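Local coordinates for DNA mismatch repair protein MutS (Thermus aquaticus, PDB 1EWQ) that takes part in DNA mismatch repair by binding mismatched DNA and has a weak ATPase activity, at residues P118-Q123 and L148-G153; E130-A135 and R174-L179. All coordinates share one frame; numbering follows the deposited sequence.

How the contacts relate
Both contacts are buried and meet at the sheet whose neighbouring strands include 143-149, 134-139 and 177-180. In contact 2, segments 130-135 and 174-179 pair parallel within that sheet, and backbone hydrogen bonds set their register. Contact 1 instead packs a loop, residues 118-123 after strand 110-116, against the turn that follows strand 143-149; it relies on apolar side chains and one bridging water, and buries 224 Å² against 404 Å² for contact 2. The two touch directly: Leu134 N lies 2.9 Å from Leu148 O, a probable hydrogen bond between adjacent strands, while Glu177 OE1 is 2.8 Å from Gly119 N, probably bonding the sheet to the loop.

Contact 1. Residues P118-Q123 and L148-G153; sequences PGTLLQ and LDVSTG
The peptide plane between Val150 and Ser151 carries a methyl of Leu122 over one face: Leu122 CD2 stands 3.5 Å from Val150 O and reaches on to Ser151 CA. Asp149 OD1 is displaced to the opposite side of that plane, where Ser151 N gives it a weak bond and Ser151 OG a firmer one of 2.8 Å. The hydroxyl meets the carboxylate on the syn side, 26° out of its plane, and Ser151 OG also takes part in a bond with Arg334 NE. The weak amide bond completes an Asx turn, and Asp149 O accepts from Gly153 N at 2.7 Å and from Thr152 N as well.

Val150 is the apolar centre. With CG1 anti to the backbone N (chi1 -171°), that methyl meets Leu122 CD1 at 4.0 Å, the two side chains crossing at about a right angle, while CG2 faces Thr120 CA, also at 4.0 Å. The backbones are joined through water 1, which lies 2.6 Å from Gly119 O, within donating reach, and accepts from Val150 N at 2.8 Å; with no direct hydrogen bond between the segments, this water is their polar link.

Here a loop packs against the turn that follows strand 143-149, joining the sequence regions of the first two MutS domains. Thr120 OG1 turns to Thr117 OG1. Helix 215-232 packs on both partners, through Ala228 on Val150 and Thr231 on Thr120, while helix 332-340 brings Arg338 against Leu122.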
# COMPACT_ATOMS: atom_id res chain seq x y z
N PRO C 118 7.21 -17.40 0.98
CA PRO C 118 6.25 -17.16 -0.10
C PRO C 118 6.11 -18.24 -1.16
O PRO C 118 4.99 -18.60 -1.53
CB PRO C 118 6.69 -15.80 -0.65
CG PRO C 118 8.15 -15.77 -0.36
CD PRO C 118 8.23 -16.34 1.03
N GLY C 119 7.23 -18.77 -1.64
CA GLY C 119 7.16 -19.79 -2.68
C GLY C 119 7.09 -21.25 -2.26
O GLY C 119 7.23 -22.12 -3.11
N THR C 120 6.87 -21.54 -0.98
CA THR C 120 6.81 -22.93 -0.54
C THR C 120 5.64 -23.18 0.40
O THR C 120 5.63 -24.16 1.15
CB THR C 120 8.11 -23.33 0.20
OG1 THR C 120 8.23 -22.55 1.40
CG2 THR C 120 9.34 -23.08 -0.69
N LEU C 121 4.65 -22.31 0.36
CA LEU C 121 3.49 -22.43 1.24
C LEU C 121 2.62 -23.65 0.95
O LEU C 121 2.34 -23.99 -0.21
CB LEU C 121 2.64 -21.16 1.15
CG LEU C 121 3.39 -19.86 1.50
CD1 LEU C 121 2.47 -18.66 1.24
CD2 LEU C 121 3.87 -19.91 2.97
N LEU C 122 2.19 -24.31 2.02
CA LEU C 122 1.32 -25.47 1.93
C LEU C 122 -0.01 -25.24 2.62
O LEU C 122 -0.93 -26.03 2.47
CB LEU C 122 2.02 -26.69 2.54
CG LEU C 122 3.03 -27.30 1.58
CD1 LEU C 122 4.12 -28.02 2.34
CD2 LEU C 122 2.31 -28.21 0.62
N GLN C 123 -0.12 -24.15 3.38
CA GLN C 123 -1.36 -23.84 4.08
C GLN C 123 -2.38 -23.18 3.14
O GLN C 123 -2.10 -22.16 2.52
CB GLN C 123 -1.09 -22.92 5.27
CG GLN C 123 -0.17 -23.50 6.36
CD GLN C 123 1.32 -23.47 6.00
OE1 GLN C 123 1.73 -22.82 5.04
NE2 GLN C 123 2.13 -24.17 6.79
N LEU C 148 8.79 -25.15 -9.14
CA LEU C 148 8.20 -26.14 -8.26
C LEU C 148 7.04 -25.47 -7.54
O LEU C 148 7.18 -24.36 -7.04
CB LEU C 148 9.20 -26.65 -7.21
CG LEU C 148 8.58 -27.55 -6.14
CD1 LEU C 148 8.02 -28.84 -6.78
CD2 LEU C 148 9.63 -27.91 -5.08
N ASP C 149 5.89 -26.14 -7.54
CA ASP C 149 4.72 -25.65 -6.83
C ASP C 149 4.56 -26.74 -5.79
O ASP C 149 4.05 -27.83 -6.07
CB ASP C 149 3.48 -25.58 -7.72
CG ASP C 149 2.29 -24.97 -6.99
OD1 ASP C 149 2.19 -25.15 -5.76
OD2 ASP C 149 1.44 -24.32 -7.66
N VAL C 150 5.03 -26.44 -4.59
CA VAL C 150 5.00 -27.40 -3.50
C VAL C 150 3.59 -27.82 -3.10
O VAL C 150 3.41 -28.93 -2.60
CB VAL C 150 5.74 -26.82 -2.27
CG1 VAL C 150 5.90 -27.87 -1.20
CG2 VAL C 150 7.11 -26.29 -2.69
N SER C 151 2.58 -26.97 -3.33
CA SER C 151 1.21 -27.33 -2.95
C SER C 151 0.55 -28.31 -3.92
O SER C 151 -0.45 -28.93 -3.57
CB SER C 151 0.32 -26.07 -2.83
OG SER C 151 -0.06 -25.57 -4.10
N THR C 152 1.09 -28.44 -5.12
CA THR C 152 0.50 -29.36 -6.10
C THR C 152 1.47 -30.43 -6.57
O THR C 152 1.07 -31.48 -7.07
CB THR C 152 -0.00 -28.62 -7.36
OG1 THR C 152 1.11 -28.11 -8.09
CG2 THR C 152 -0.93 -27.47 -6.96
N GLY C 153 2.76 -30.16 -6.41
CA GLY C 153 3.76 -31.11 -6.85
C GLY C 153 4.20 -30.82 -8.27
O GLY C 153 5.05 -31.54 -8.81
O HOH W 1 5.30 -23.66 -4.07

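Contact 2. Residues E130-A135 and R174-L179; sequences EANYLA and RPAEVL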
# COMPACT_ATOMS: atom_id res chain seq x y z
N GLU C 130 -4.46 -19.39 -7.66
CA GLU C 130 -3.47 -19.61 -8.71
C GLU C 130 -2.27 -20.47 -8.28
O GLU C 130 -2.08 -20.75 -7.10
CB GLU C 130 -2.93 -18.26 -9.20
CG GLU C 130 -3.95 -17.34 -9.84
CD GLU C 130 -5.03 -16.86 -8.88
OE1 GLU C 130 -4.72 -16.63 -7.69
OE2 GLU C 130 -6.19 -16.71 -9.32
N ALA C 131 -1.45 -20.85 -9.25
CA ALA C 131 -0.27 -21.63 -8.97
C ALA C 131 0.69 -20.74 -8.19
O ALA C 131 0.76 -19.54 -8.43
CB ALA C 131 0.38 -22.10 -10.25
N ASN C 132 1.41 -21.34 -7.25
CA ASN C 132 2.37 -20.61 -6.43
C ASN C 132 3.73 -21.25 -6.68
O ASN C 132 4.03 -22.33 -6.17
CB ASN C 132 1.96 -20.73 -4.97
CG ASN C 132 2.71 -19.80 -4.07
OD1 ASN C 132 3.50 -20.23 -3.22
ND2 ASN C 132 2.50 -18.50 -4.26
N TYR C 133 4.56 -20.58 -7.48
CA TYR C 133 5.85 -21.14 -7.84
C TYR C 133 7.09 -20.65 -7.12
O TYR C 133 7.26 -19.45 -6.86
CB TYR C 133 6.13 -20.93 -9.34
CG TYR C 133 5.19 -21.61 -10.31
CD1 TYR C 133 4.36 -20.85 -11.15
CD2 TYR C 133 5.14 -23.00 -10.42
CE1 TYR C 133 3.53 -21.47 -12.08
CE2 TYR C 133 4.30 -23.62 -11.34
CZ TYR C 133 3.50 -22.85 -12.17
OH TYR C 133 2.68 -23.46 -13.09
N LEU C 134 7.96 -21.61 -6.82
CA LEU C 134 9.28 -21.34 -6.27
C LEU C 134 10.05 -21.54 -7.57
O LEU C 134 9.84 -22.53 -8.26
CB LEU C 134 9.73 -22.40 -5.27
CG LEU C 134 11.22 -22.34 -4.87
CD1 LEU C 134 11.52 -21.02 -4.18
CD2 LEU C 134 11.56 -23.50 -3.94
N ALA C 135 10.91 -20.60 -7.93
CA ALA C 135 11.68 -20.72 -9.16
C ALA C 135 13.17 -20.74 -8.85
O ALA C 135 13.62 -20.18 -7.84
CB ALA C 135 11.35 -19.56 -10.10
N ARG C 174 5.37 -15.74 -13.22
CA ARG C 174 5.20 -14.91 -12.04
C ARG C 174 5.47 -15.69 -10.76
O ARG C 174 4.58 -15.88 -9.92
CB ARG C 174 3.78 -14.30 -12.03
CG ARG C 174 3.56 -13.22 -13.12
CD ARG C 174 4.47 -11.99 -12.92
NE ARG C 174 5.88 -12.37 -12.88
CZ ARG C 174 6.88 -11.60 -12.44
NH1 ARG C 174 6.65 -10.36 -12.00
NH2 ARG C 174 8.11 -12.09 -12.42
N PRO C 175 6.72 -16.16 -10.58
CA PRO C 175 7.11 -16.92 -9.39
C PRO C 175 6.91 -16.07 -8.15
O PRO C 175 6.94 -14.85 -8.24
CB PRO C 175 8.58 -17.21 -9.65
CG PRO C 175 9.02 -15.96 -10.35
CD PRO C 175 7.90 -15.74 -11.34
N ALA C 176 6.70 -16.71 -7.01
CA ALA C 176 6.50 -15.97 -5.77
C ALA C 176 7.82 -15.85 -5.02
O ALA C 176 7.98 -15.00 -4.14
CB ALA C 176 5.46 -16.69 -4.90
N GLU C 177 8.78 -16.70 -5.39
CA GLU C 177 10.09 -16.72 -4.75
C GLU C 177 11.14 -17.25 -5.73
O GLU C 177 10.92 -18.27 -6.39
CB GLU C 177 10.03 -17.61 -3.52
CG GLU C 177 11.07 -17.31 -2.48
CD GLU C 177 11.03 -18.29 -1.34
OE1 GLU C 177 9.96 -18.92 -1.11
OE2 GLU C 177 12.06 -18.43 -0.65
N VAL C 178 12.28 -16.59 -5.80
CA VAL C 178 13.33 -17.00 -6.72
C VAL C 178 14.66 -17.37 -6.04
O VAL C 178 15.13 -16.67 -5.14
CB VAL C 178 13.58 -15.88 -7.77
CG1 VAL C 178 14.77 -16.24 -8.66
CG2 VAL C 178 12.33 -15.67 -8.62
N LEU C 179 15.25 -18.47 -6.48
CA LEU C 179 16.54 -18.94 -5.97
C LEU C 179 17.56 -18.76 -7.09
O LEU C 179 17.44 -19.38 -8.15
CB LEU C 179 16.48 -20.43 -5.61
CG LEU C 179 15.33 -20.97 -4.76
CD1 LEU C 179 15.50 -22.46 -4.59
CD2 LEU C 179 15.29 -20.28 -3.40
O HOH W 2 3.53 -18.21 -8.49
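Leu134 holds CG anti to its backbone N (chi1 168°) and Leu179 holds CG anti to its carbonyl carbon (chi1 -49°), which brings Leu134 CD1 within 3.9 Å of Leu179 CG, the side chains at about a right angle. They lie on a parallel strand pair in the ribonuclease H-like fold of MutS domain II, where Leu134 bridges Glu177 and Ala135 bridges Val178. Both backbone polar atoms of Ala135 bond to the same strand: its N donates to Glu177 O at 2.8 Å, nearly straight (169°), and its O accepts from Leu179 N at 2.7 Å. Tyr133 O also accepts from Ala176 N, 2.8 Å away, in the carbonyl plane.

The Leu134 face also carries Glu177, whose CB is 3.8 Å from Leu134 CD1 and whose carboxylate bonds Thr117 and Ser203. Tyr227 of helix 215-232 packs on both leucines; an alanine in place of Leu179 would probably leave Leu134 CD1 without this neighbour and open a gap beside Tyr227. On the opposite face, Ala135 CB meets Pro175 CB at 3.7 Å. Water 2 ties the entry to the pair, accepting from Tyr133 N and donating to Arg174 O at 2.9 Å.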